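Local coordinates for protein 4-hydroxy-tetrahydrodipicolinate synthase (Methylacidiphilum fumariolicum SolV, PDB 6T3T) that probably catalyses the condensation of pyruvate with aspartate-beta-semialdehyde to 4-hydroxy-tetrahydrodipicolinate, a step of lysine biosynthesis by the diaminopimelate pathway, at residues A[27-36]-A[208-216]; A[192-203]-A[217-225]. All blocks are in the same frame, centred on the assembly; numbering follows the deposited sequence.

Interaction 1. Residues A[27-36]-A[208-216]; sequences LLEHQIENRI and SNLFPRPVS
Pro212 and Arg213, in the first turn of helix 212-223, meet His30, Asn34 and Ile36, where helix 21-32 gives way to the loop before strand 38-40. The contact illustrates how a TIM barrel closes, because the helices packed here follow its first and eighth strands. The apolar part centres on the proline ring. Ile36 CD1 approaches Pro212 CB at 3.6 Å, Asn34 CB touches Pro212 CG, and the His30 side chain crosses the proline at about a right angle.

Two hydrogen bonds cross between the segments beside this patch. The Gln31 chain, bent at chi2 (-58°), brings NE2 to Ser208 O at 3.1 Å, while its OE1 is held by Thr8 of strand 5-9, fixing the rotation of the amide. The Asn34 amide is held at both its nitrogen and its oxygen. Within 27-36, its ND2 gives a 2.9 Å bond to His30 O, on a carbonyl lone pair, and its OD1 receives Arg213 NH2 at 3.2 Å from above the carbonyl plane, with amide and guanidinium planes 83° apart. Nearby, Asn209 lies close to Thr45, which probably binds pyruvate. Over one face of the Arg213 guanidinium, offset toward the rim, sits Arg35 CG, 4.2 Å above the plane.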
loop_
_atom_site.group_PDB
_atom_site.type_symbol
_atom_site.label_atom_id
_atom_site.label_comp_id
_atom_site.label_asym_id
_atom_site.label_seq_id
_atom_site.Cartn_x
_atom_site.Cartn_y
_atom_site.Cartn_z
ATOM N N LEU A 27 2.198 -23.775 -31.265
ATOM C CA LEU A 27 2.828 -22.807 -30.369
ATOM C C LEU A 27 4.169 -23.325 -29.863
ATOM O O LEU A 27 5.157 -22.575 -29.799
ATOM C CB LEU A 27 1.869 -22.462 -29.226
ATOM C CG LEU A 27 2.253 -21.540 -28.070
ATOM C CD1 LEU A 27 2.026 -20.034 -28.351
ATOM C CD2 LEU A 27 1.460 -21.971 -26.844
ATOM N N LEU A 28 4.223 -24.616 -29.499
ATOM C CA LEU A 28 5.462 -25.188 -28.990
ATOM C C LEU A 28 6.551 -25.185 -30.059
ATOM O O LEU A 28 7.701 -24.849 -29.776
ATOM C CB LEU A 28 5.190 -26.591 -28.451
ATOM C CG LEU A 28 4.460 -26.558 -27.112
ATOM C CD1 LEU A 28 4.030 -27.956 -26.650
ATOM C CD2 LEU A 28 5.372 -25.908 -26.096
ATOM N N GLU A 29 6.203 -25.538 -31.299
ATOM C CA GLU A 29 7.188 -25.504 -32.378
ATOM C C GLU A 29 7.698 -24.090 -32.624
ATOM O O GLU A 29 8.888 -23.892 -32.880
ATOM C CB GLU A 29 6.600 -26.088 -33.657
ATOM C CG GLU A 29 6.261 -27.583 -33.554
ATOM C CD GLU A 29 7.488 -28.491 -33.325
ATOM O OE1 GLU A 29 8.647 -28.062 -33.560
ATOM O OE2 GLU A 29 7.284 -29.662 -32.934
ATOM N N HIS A 30 6.808 -23.096 -32.592
ATOM C CA HIS A 30 7.255 -21.717 -32.790
ATOM C C HIS A 30 8.246 -21.310 -31.699
ATOM O O HIS A 30 9.211 -20.586 -31.973
ATOM C CB HIS A 30 6.040 -20.769 -32.844
ATOM C CG HIS A 30 6.354 -19.400 -33.387
ATOM N ND1 HIS A 30 6.925 -19.197 -34.631
ATOM C CD2 HIS A 30 6.167 -18.162 -32.857
ATOM C CE1 HIS A 30 7.087 -17.900 -34.834
ATOM N NE2 HIS A 30 6.646 -17.252 -33.771
ATOM N N GLN A 31 8.041 -21.795 -30.460
ATOM C CA GLN A 31 8.998 -21.513 -29.389
ATOM C C GLN A 31 10.360 -22.146 -29.692
ATOM O O GLN A 31 11.394 -21.469 -29.643
ATOM C CB GLN A 31 8.468 -22.005 -28.033
ATOM C CG GLN A 31 7.149 -21.328 -27.526
ATOM C CD GLN A 31 7.293 -19.817 -27.398
ATOM O OE1 GLN A 31 8.135 -19.325 -26.642
ATOM N NE2 GLN A 31 6.537 -19.080 -28.201
ATOM N N ILE A 32 10.371 -23.444 -30.014
ATOM C CA ILE A 32 11.618 -24.177 -30.260
ATOM C C ILE A 32 12.402 -23.557 -31.411
ATOM O O ILE A 32 13.637 -23.592 -31.434
ATOM C CB ILE A 32 11.304 -25.659 -30.554
ATOM C CG1 ILE A 32 10.731 -26.345 -29.320
ATOM C CG2 ILE A 32 12.546 -26.388 -31.110
ATOM C CD1 ILE A 32 10.028 -27.647 -29.639
ATOM N N GLU A 33 11.694 -23.040 -32.416
ATOM C CA GLU A 33 12.328 -22.464 -33.603
ATOM C C GLU A 33 12.905 -21.088 -33.353
ATOM O O GLU A 33 13.533 -20.522 -34.253
ATOM C CB GLU A 33 11.308 -22.340 -34.755
ATOM C CG GLU A 33 10.908 -23.645 -35.449
ATOM C CD GLU A 33 9.588 -23.465 -36.216
ATOM O OE1 GLU A 33 9.061 -22.318 -36.204
ATOM O OE2 GLU A 33 9.057 -24.456 -36.782
ATOM N N ASN A 34 12.678 -20.520 -32.176
ATOM C CA ASN A 34 13.018 -19.133 -31.953
ATOM C C ASN A 34 13.815 -18.942 -30.684
ATOM O O ASN A 34 13.639 -17.957 -29.963
ATOM C CB ASN A 34 11.745 -18.296 -31.982
ATOM C CG ASN A 34 11.307 -18.017 -33.399
ATOM O OD1 ASN A 34 12.009 -17.331 -34.139
ATOM N ND2 ASN A 34 10.201 -18.594 -33.807
ATOM N N ARG A 35 14.722 -19.878 -30.409
ATOM C CA ARG A 35 15.797 -19.706 -29.431
ATOM C C ARG A 35 15.277 -19.592 -27.996
ATOM O O ARG A 35 15.841 -18.870 -27.174
ATOM C CB ARG A 35 16.685 -18.517 -29.819
ATOM C CG ARG A 35 17.166 -18.647 -31.284
ATOM C CD ARG A 35 18.411 -17.827 -31.570
ATOM N NE ARG A 35 19.496 -18.131 -30.643
ATOM C CZ ARG A 35 20.656 -17.477 -30.607
ATOM N NH1 ARG A 35 20.895 -16.478 -31.458
ATOM N NH2 ARG A 35 21.576 -17.823 -29.715
ATOM N N ILE A 36 14.196 -20.287 -27.691
ATOM C CA ILE A 36 13.659 -20.338 -26.346
ATOM C C ILE A 36 14.326 -21.488 -25.591
ATOM O O ILE A 36 14.492 -22.600 -26.125
ATOM C CB ILE A 36 12.133 -20.469 -26.411
ATOM C CG1 ILE A 36 11.613 -19.242 -27.162
ATOM C CG2 ILE A 36 11.520 -20.642 -25.036
ATOM C CD1 ILE A 36 11.601 -17.977 -26.292
ATOM N N SER A 208 7.063 -13.654 -24.575
ATOM C CA SER A 208 7.713 -14.585 -25.483
ATOM C C SER A 208 6.732 -15.534 -26.162
ATOM O O SER A 208 7.125 -16.181 -27.134
ATOM C CB SER A 208 8.775 -15.388 -24.731
ATOM O OG SER A 208 8.223 -16.101 -23.631
ATOM N N ASN A 209 5.492 -15.632 -25.660
ATOM C CA ASN A 209 4.417 -16.349 -26.344
ATOM C C ASN A 209 4.184 -15.784 -27.731
ATOM O O ASN A 209 3.842 -16.517 -28.673
ATOM C CB ASN A 209 3.114 -16.235 -25.559
ATOM C CG ASN A 209 2.981 -17.264 -24.481
ATOM O OD1 ASN A 209 2.762 -18.449 -24.754
ATOM N ND2 ASN A 209 3.102 -16.819 -23.226
ATOM N N LEU A 210 4.307 -14.467 -27.849
ATOM C CA LEU A 210 4.053 -13.725 -29.064
ATOM C C LEU A 210 5.322 -13.463 -29.844
ATOM O O LEU A 210 5.345 -13.664 -31.063
ATOM C CB LEU A 210 3.387 -12.389 -28.729
ATOM C CG LEU A 210 1.944 -12.405 -28.218
ATOM C CD1 LEU A 210 1.631 -11.046 -27.593
ATOM C CD2 LEU A 210 0.923 -12.746 -29.353
ATOM N N PHE A 211 6.386 -13.057 -29.145
ATOM C CA PHE A 211 7.643 -12.630 -29.764
ATOM C C PHE A 211 8.793 -13.376 -29.098
ATOM O O PHE A 211 9.606 -12.779 -28.378
ATOM C CB PHE A 211 7.813 -11.113 -29.665
ATOM C CG PHE A 211 6.715 -10.345 -30.339
ATOM C CD1 PHE A 211 6.674 -10.246 -31.723
ATOM C CD2 PHE A 211 5.705 -9.745 -29.591
ATOM C CE1 PHE A 211 5.653 -9.541 -32.367
ATOM C CE2 PHE A 211 4.652 -9.048 -30.224
ATOM C CZ PHE A 211 4.640 -8.940 -31.628
ATOM N N PRO A 212 8.890 -14.692 -29.330
ATOM C CA PRO A 212 9.960 -15.481 -28.683
ATOM C C PRO A 212 11.369 -15.032 -29.042
ATOM O O PRO A 212 12.208 -14.880 -28.155
ATOM C CB PRO A 212 9.674 -16.919 -29.177
ATOM C CG PRO A 212 8.902 -16.748 -30.431
ATOM C CD PRO A 212 8.031 -15.526 -30.192
ATOM N N ARG A 213 11.667 -14.808 -30.315
ATOM C CA ARG A 213 13.032 -14.403 -30.656
ATOM C C ARG A 213 13.426 -13.052 -30.082
ATOM O O ARG A 213 14.536 -12.950 -29.532
ATOM C CB ARG A 213 13.240 -14.382 -32.168
ATOM C CG ARG A 213 14.026 -15.518 -32.743
ATOM C CD ARG A 213 14.441 -15.223 -34.180
ATOM N NE ARG A 213 15.753 -15.755 -34.460
ATOM C CZ ARG A 213 15.945 -16.898 -35.107
ATOM N NH1 ARG A 213 17.162 -17.338 -35.320
ATOM N NH2 ARG A 213 14.907 -17.594 -35.541
ATOM N N PRO A 214 12.626 -11.978 -30.211
ATOM C CA PRO A 214 13.035 -10.698 -29.601
ATOM C C PRO A 214 13.177 -10.739 -28.079
ATOM O O PRO A 214 14.096 -10.120 -27.531
ATOM C CB PRO A 214 11.926 -9.744 -30.065
ATOM C CG PRO A 214 11.440 -10.337 -31.340
ATOM C CD PRO A 214 11.404 -11.808 -31.015
ATOM N N VAL A 215 12.257 -11.400 -27.374
ATOM C CA VAL A 215 12.338 -11.456 -25.913
ATOM C C VAL A 215 13.584 -12.215 -25.478
ATOM O O VAL A 215 14.292 -11.800 -24.555
ATOM C CB VAL A 215 11.065 -12.090 -25.321
ATOM C CG1 VAL A 215 11.273 -12.451 -23.867
ATOM C CG2 VAL A 215 9.887 -11.132 -25.455
ATOM N N SER A 216 13.829 -13.379 -26.093
ATOM C CA SER A 216 15.034 -14.144 -25.780
ATOM C C SER A 216 16.303 -13.405 -26.208
ATOM O O SER A 216 17.343 -13.527 -25.546
ATOM C CB SER A 216 14.940 -15.530 -26.428
ATOM O OG SER A 216 15.134 -15.450 -27.825
#

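Interaction 2. Residues A[192-203]-A[217-225]; sequences TLPFLSVGAVGV and ALVRLYLEG
Helices 192-197 and 217-223 pack nearly parallel, their axes 24° apart and 10.3 Å distant at closest approach, with Gly202 of strand 202-205 meeting Val219. This is a helix-strand-helix portion of the TIM barrel, in which successive outer helices are linked by a barrel strand, here packed against the second helix. A Schellman motif with Gly199 as its C-prime residue ends the first helix and turns the chain toward the strand.

Val219 carries the strand side of the contact. Its CG1 lies 4.0 Å from Gly202 CA, and its CG2 touches both Val203 CG1 and Thr192 CG2, so that one branched side chain joins strand and helix. The Val203 side chain is about 7 Å from that of Lys162, the probable Schiff-base lysine.

Tyr222 dominates the helix side. With CG turned away from the backbone N (chi1 -155°), the ring extends across to helix 192-197. Leu193 CD1 presses closely on Tyr222 CD1, at 3.3 Å, whereas Leu196 runs past the tyrosine in the opposite direction and sets its CD2 3.6 Å from Tyr222 CB. Ser197 CB lies 3.4 Å from Tyr222 OH, and a water bridges that hydroxyl to Ser197 O. Pro227 of the second subunit also packs on the tyrosine, so the contact borders a subunit interface. A leucine in place of Tyr222 would probably open a gap beside Leu193 and Ser197 and leave the bridging water without its phenolic donor. That water lies in the plane of the ring, accepting from Tyr222 OH at 2.9 Å and donating to Ser197 O at 2.7 Å.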
loop_
_atom_site.group_PDB
_atom_site.type_symbol
_atom_site.label_atom_id
_atom_site.label_comp_id
_atom_site.label_asym_id
_atom_site.label_seq_id
_atom_site.Cartn_x
_atom_site.Cartn_y
_atom_site.Cartn_z
ATOM N N THR A 192 12.452 -7.318 -16.645
ATOM C CA THR A 192 13.533 -8.248 -16.963
ATOM C C THR A 192 14.865 -7.516 -17.080
ATOM O O THR A 192 15.842 -7.883 -16.415
ATOM C CB THR A 192 13.229 -9.009 -18.255
ATOM O OG1 THR A 192 12.160 -9.909 -18.031
ATOM C CG2 THR A 192 14.433 -9.787 -18.769
ATOM N N LEU A 193 14.916 -6.448 -17.891
ATOM C CA LEU A 193 16.198 -5.770 -18.081
ATOM C C LEU A 193 16.766 -5.195 -16.790
ATOM O O LEU A 193 17.962 -5.403 -16.525
ATOM C CB LEU A 193 16.081 -4.689 -19.160
ATOM C CG LEU A 193 17.369 -3.872 -19.307
ATOM C CD1 LEU A 193 18.477 -4.738 -19.867
ATOM C CD2 LEU A 193 17.131 -2.679 -20.225
ATOM N N PRO A 194 16.014 -4.444 -15.972
ATOM C CA PRO A 194 16.600 -3.989 -14.701
ATOM C C PRO A 194 16.925 -5.146 -13.756
ATOM O O PRO A 194 17.879 -5.037 -12.969
ATOM C CB PRO A 194 15.550 -2.997 -14.142
ATOM C CG PRO A 194 14.289 -3.218 -14.928
ATOM C CD PRO A 194 14.668 -3.883 -16.224
ATOM N N PHE A 195 16.175 -6.252 -13.821
ATOM C CA PHE A 195 16.502 -7.421 -13.005
ATOM C C PHE A 195 17.869 -7.975 -13.388
ATOM O O PHE A 195 18.689 -8.270 -12.519
ATOM C CB PHE A 195 15.417 -8.495 -13.134
ATOM C CG PHE A 195 14.257 -8.352 -12.132
ATOM C CD1 PHE A 195 13.880 -7.130 -11.638
ATOM C CD2 PHE A 195 13.571 -9.466 -11.685
ATOM C CE1 PHE A 195 12.825 -7.015 -10.741
ATOM C CE2 PHE A 195 12.507 -9.355 -10.778
ATOM C CZ PHE A 195 12.147 -8.137 -10.305
ATOM N N LEU A 196 18.122 -8.121 -14.698
ATOM C CA LEU A 196 19.422 -8.551 -15.223
ATOM C C LEU A 196 20.581 -7.672 -14.733
ATOM O O LEU A 196 21.666 -8.171 -14.413
ATOM C CB LEU A 196 19.374 -8.499 -16.758
ATOM C CG LEU A 196 18.955 -9.721 -17.578
ATOM C CD1 LEU A 196 17.821 -10.493 -16.917
ATOM C CD2 LEU A 196 18.555 -9.260 -18.958
ATOM N N SER A 197 20.378 -6.349 -14.703
ATOM C CA SER A 197 21.469 -5.437 -14.364
ATOM C C SER A 197 21.977 -5.646 -12.937
ATOM O O SER A 197 23.128 -5.309 -12.629
ATOM C CB SER A 197 21.011 -3.989 -14.531
ATOM O OG SER A 197 20.210 -3.612 -13.422
ATOM N N VAL A 198 21.146 -6.166 -12.043
ATOM C CA VAL A 198 21.610 -6.413 -10.684
ATOM C C VAL A 198 21.745 -7.903 -10.374
ATOM O O VAL A 198 21.889 -8.269 -9.215
ATOM C CB VAL A 198 20.704 -5.713 -9.660
ATOM C CG1 VAL A 198 20.791 -4.221 -9.857
ATOM C CG2 VAL A 198 19.262 -6.154 -9.830
ATOM N N GLY A 199 21.695 -8.781 -11.384
ATOM C CA GLY A 199 22.124 -10.162 -11.170
ATOM C C GLY A 199 21.208 -11.315 -11.558
ATOM O O GLY A 199 21.625 -12.481 -11.503
ATOM N N ALA A 200 19.995 -11.012 -12.016
ATOM C CA ALA A 200 19.153 -12.044 -12.596
ATOM C C ALA A 200 19.804 -12.574 -13.870
ATOM O O ALA A 200 20.621 -11.897 -14.504
ATOM C CB ALA A 200 17.756 -11.489 -12.875
ATOM N N VAL A 201 19.411 -13.791 -14.258
ATOM C CA VAL A 201 20.053 -14.487 -15.364
ATOM C C VAL A 201 19.033 -14.968 -16.388
ATOM O O VAL A 201 19.357 -15.784 -17.250
ATOM C CB VAL A 201 20.934 -15.655 -14.854
ATOM C CG1 VAL A 201 22.162 -15.104 -14.053
ATOM C CG2 VAL A 201 20.116 -16.669 -14.008
ATOM N N GLY A 202 17.800 -14.490 -16.305
ATOM C CA GLY A 202 16.822 -14.855 -17.305
ATOM C C GLY A 202 15.421 -14.467 -16.875
ATOM O O GLY A 202 15.222 -13.699 -15.925
ATOM N N VAL A 203 14.453 -15.019 -17.598
ATOM C CA VAL A 203 13.063 -14.618 -17.436
ATOM C C VAL A 203 12.160 -15.818 -17.675
ATOM O O VAL A 203 12.412 -16.638 -18.559
ATOM C CB VAL A 203 12.729 -13.445 -18.391
ATOM C CG1 VAL A 203 12.864 -13.879 -19.874
ATOM C CG2 VAL A 203 11.380 -12.874 -18.075
ATOM N N ALA A 217 16.251 -12.647 -27.311
ATOM C CA ALA A 217 17.411 -11.840 -27.687
ATOM C C ALA A 217 17.681 -10.762 -26.642
ATOM O O ALA A 217 18.841 -10.467 -26.326
ATOM C CB ALA A 217 17.201 -11.197 -29.054
ATOM N N LEU A 218 16.622 -10.196 -26.067
ATOM C CA LEU A 218 16.805 -9.184 -25.032
ATOM C C LEU A 218 17.688 -9.716 -23.914
ATOM O O LEU A 218 18.635 -9.045 -23.475
ATOM C CB LEU A 218 15.446 -8.718 -24.508
ATOM C CG LEU A 218 15.365 -7.435 -23.657
ATOM C CD1 LEU A 218 13.983 -6.795 -23.727
ATOM C CD2 LEU A 218 15.663 -7.754 -22.228
ATOM N N VAL A 219 17.406 -10.934 -23.451
ATOM C CA VAL A 219 18.177 -11.493 -22.345
ATOM C C VAL A 219 19.612 -11.788 -22.784
ATOM O O VAL A 219 20.573 -11.465 -22.078
ATOM C CB VAL A 219 17.475 -12.741 -21.781
ATOM C CG1 VAL A 219 18.373 -13.452 -20.750
ATOM C CG2 VAL A 219 16.168 -12.326 -21.139
ATOM N N ARG A 220 19.774 -12.420 -23.954
ATOM C CA ARG A 220 21.104 -12.755 -24.461
ATOM C C ARG A 220 21.963 -11.505 -24.634
ATOM O O ARG A 220 23.130 -11.502 -24.244
ATOM C CB ARG A 220 20.998 -13.517 -25.788
ATOM C CG ARG A 220 20.572 -14.954 -25.634
ATOM C CD ARG A 220 20.732 -15.730 -26.938
ATOM N NE ARG A 220 19.804 -15.297 -27.989
ATOM C CZ ARG A 220 18.494 -15.528 -27.984
ATOM N NH1 ARG A 220 17.933 -16.171 -26.963
ATOM N NH2 ARG A 220 17.731 -15.110 -28.993
ATOM N N LEU A 221 21.392 -10.431 -25.208
ATOM C CA LEU A 221 22.129 -9.180 -25.384
ATOM C C LEU A 221 22.722 -8.697 -24.070
ATOM O O LEU A 221 23.914 -8.385 -23.989
ATOM C CB LEU A 221 21.220 -8.102 -25.980
ATOM C CG LEU A 221 20.973 -8.303 -27.483
ATOM C CD1 LEU A 221 19.734 -7.546 -27.965
ATOM C CD2 LEU A 221 22.214 -7.926 -28.291
ATOM N N TYR A 222 21.929 -8.697 -23.006
ATOM C CA TYR A 222 22.484 -8.224 -21.749
ATOM C C TYR A 222 23.545 -9.188 -21.224
ATOM O O TYR A 222 24.622 -8.759 -20.793
ATOM C CB TYR A 222 21.378 -7.978 -20.703
ATOM C CG TYR A 222 21.851 -6.960 -19.685
ATOM C CD1 TYR A 222 21.712 -5.598 -19.928
ATOM C CD2 TYR A 222 22.521 -7.356 -18.537
ATOM C CE1 TYR A 222 22.181 -4.662 -19.044
ATOM C CE2 TYR A 222 22.990 -6.421 -17.628
ATOM C CZ TYR A 222 22.834 -5.076 -17.896
ATOM O OH TYR A 222 23.310 -4.122 -17.017
ATOM N N LEU A 223 23.278 -10.494 -21.283
ATOM C CA LEU A 223 24.216 -11.441 -20.679
ATOM C C LEU A 223 25.552 -11.466 -21.403
ATOM O O LEU A 223 26.569 -11.854 -20.804
ATOM C CB LEU A 223 23.607 -12.841 -20.628
ATOM C CG LEU A 223 22.450 -12.947 -19.642
ATOM C CD1 LEU A 223 21.803 -14.332 -19.688
ATOM C CD2 LEU A 223 22.985 -12.668 -18.258
ATOM N N GLU A 224 25.586 -11.096 -22.689
ATOM C CA GLU A 224 26.856 -11.033 -23.404
ATOM C C GLU A 224 27.492 -9.628 -23.406
ATOM O O GLU A 224 28.439 -9.386 -24.164
ATOM C CB GLU A 224 26.700 -11.625 -24.819
ATOM C CG GLU A 224 25.934 -10.865 -25.852
ATOM C CD GLU A 224 25.321 -11.797 -26.903
ATOM O OE1 GLU A 224 25.152 -12.992 -26.627
ATOM O OE2 GLU A 224 25.009 -11.347 -28.025
ATOM N N GLY A 225 27.057 -8.731 -22.519
ATOM C CA GLY A 225 27.724 -7.448 -22.375
ATOM C C GLY A 225 27.386 -6.387 -23.410
ATOM O O GLY A 225 28.242 -5.567 -23.762
HETATM O O HOH W 1 24.767 -4.938 -14.704
#

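In the fold
Helix 212-223 serves both contacts: its first turn faces 27-36 in interaction 1, and its later turns face 192-203 in interaction 2. The centres of the two contacts are about 17 Å apart, and their segments alternate along the chain, in the order 27-36, 192-203, 208-216, 217-225. They also touch directly, Arg35 O lying 3.4 Å from Arg220 NH1. Interaction 2 joins near neighbours in sequence, whereas interaction 1 spans most of the barrel. The general principle is that of a closed barrel: strands 5-9 and 202-205 are neighbours in the sheet, and one helix packs both on its local predecessor and on the barrel's first helix, completing the ring.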